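Side-chain contact in phosphoheptose isomerase (Neisseria gonorrhoeae, PDB 5I01), which probably catalyses the zinc-dependent isomerization of sedoheptulose 7-phosphate to D-glycero-D-manno-heptose 7-phosphate, the first step of heptose biosynthesis for lipooligosaccharide: residues 22-25 with 26-30. The protein carries 1 engineered substitution. Residues are numbered along the deposited sequence; the frame is centred on the assembly and turned at random.
Sequences QEAE and KILVE
The flat groups that meet across this local contact are the peptide carbonyls of Ala24 and Glu23. Ala24 O takes two backbone N-H groups. Ile27 N lies above the carbonyl plane, 67° out of it. Ile27 N is 3.2 Å from Ala24 O. Leu28 N comes almost head-on, with a C=O...N angle of 165°. Leu28 N is 2.9 Å from Ala24 O. On the preceding carbonyl, Lys26 N gives a hydrogen bond to Glu23 O, 3.0 Å away. Two of the bonds, Lys26 to Glu23 and Ile27 to Ala24, span three residues; Leu28 to Ala24 spans four. Leu28 CD1 reaches back to the methyl of Ala24, 3.5 Å from Ala24 CB. Leu28 CG is anti to the carbonyl carbon (chi1 -71°), which turns the branch toward Ala24. Both residues are buried, and Ala24 also packs on Phe14 of the second subunit. Val29 CG2 touches Glu25 O at 3.4 Å, a plain van der Waals contact. The chain of Lys26 is extended and runs back alongside the preceding turn, its CG 3.7 Å from Gln22 O. Its NZ stops 4.5 Å from Glu23 OE2, too far for a salt bridge. Leu28 is the N-cap residue of helix 29-44, and its O accepts a hydrogen bond from Thr32 OG1. The contact thus joins helix 6-27 to the next helix, away from the zinc site. Within the contact the polar bonds are all backbone ones, and Ala24 with Leu28 forms the apolar pair, with the Glu23 and Lys26 charges probably adding only a weak attraction.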
# COMPACT_ATOMS: atom_id res chain seq x y z
N GLN A 22 23.13 2.99 -23.31
CA GLN A 22 24.44 2.76 -23.93
C GLN A 22 25.61 3.33 -23.10
O GLN A 22 26.69 2.73 -23.05
CB GLN A 22 24.45 3.28 -25.36
CG GLN A 22 23.59 2.45 -26.30
CD GLN A 22 23.48 3.02 -27.71
OE1 GLN A 22 23.31 4.22 -27.90
NE2 GLN A 22 23.54 2.14 -28.70
N GLU A 23 25.40 4.47 -22.45
CA GLU A 23 26.42 5.09 -21.60
C GLU A 23 26.57 4.38 -20.26
O GLU A 23 27.69 4.11 -19.82
CB GLU A 23 26.11 6.57 -21.35
CG GLU A 23 26.10 7.43 -22.61
CD GLU A 23 27.44 7.48 -23.34
OE1 GLU A 23 28.50 7.50 -22.67
OE2 GLU A 23 27.42 7.50 -24.59
N ALA A 24 25.46 4.08 -19.61
CA ALA A 24 25.48 3.31 -18.35
C ALA A 24 26.11 1.93 -18.53
O ALA A 24 26.73 1.42 -17.60
CB ALA A 24 24.08 3.19 -17.77
N GLU A 25 25.93 1.33 -19.71
CA GLU A 25 26.57 0.07 -20.11
C GLU A 25 28.10 0.12 -20.00
O GLU A 25 28.73 -0.88 -19.67
CB GLU A 25 26.16 -0.25 -21.56
CG GLU A 25 26.58 -1.60 -22.15
CD GLU A 25 26.24 -1.71 -23.64
OE1 GLU A 25 26.45 -0.72 -24.39
OE2 GLU A 25 25.77 -2.78 -24.08
N LYS A 26 28.70 1.28 -20.27
CA LYS A 26 30.16 1.43 -20.18
C LYS A 26 30.69 1.44 -18.74
O LYS A 26 31.79 0.96 -18.50
CB LYS A 26 30.62 2.70 -20.91
CG LYS A 26 30.37 2.65 -22.41
CD LYS A 26 30.78 3.92 -23.15
CE LYS A 26 30.39 3.81 -24.62
NZ LYS A 26 30.94 4.89 -25.49
N ILE A 27 29.92 1.96 -17.79
CA ILE A 27 30.43 2.25 -16.43
C ILE A 27 29.70 1.61 -15.23
O ILE A 27 30.13 1.80 -14.10
CB ILE A 27 30.53 3.78 -16.23
CG1 ILE A 27 29.15 4.45 -16.25
CG2 ILE A 27 31.43 4.40 -17.29
CD1 ILE A 27 29.03 5.62 -15.29
N LEU A 28 28.62 0.86 -15.47
CA LEU A 28 27.81 0.25 -14.39
C LEU A 28 27.81 -1.27 -14.39
O LEU A 28 27.08 -1.88 -13.62
CB LEU A 28 26.36 0.76 -14.45
CG LEU A 28 26.14 2.22 -14.04
CD1 LEU A 28 24.71 2.67 -14.33
CD2 LEU A 28 26.47 2.39 -12.57
N VAL A 29 28.64 -1.91 -15.21
CA VAL A 29 28.71 -3.37 -15.19
C VAL A 29 29.43 -3.84 -13.93
O VAL A 29 28.88 -4.67 -13.21
CB VAL A 29 29.33 -3.96 -16.47
CG1 VAL A 29 29.43 -5.48 -16.38
CG2 VAL A 29 28.48 -3.59 -17.68
N GLU A 30 30.63 -3.32 -13.66
CA GLU A 30 31.42 -3.76 -12.47
C GLU A 30 30.71 -3.45 -11.13
O GLU A 30 30.62 -4.34 -10.27
CB GLU A 30 32.87 -3.21 -12.45
CG GLU A 30 33.77 -3.61 -13.63
CD GLU A 30 34.23 -5.07 -13.62
OE1 GLU A 30 33.90 -5.82 -12.67
OE2 GLU A 30 34.93 -5.47 -14.58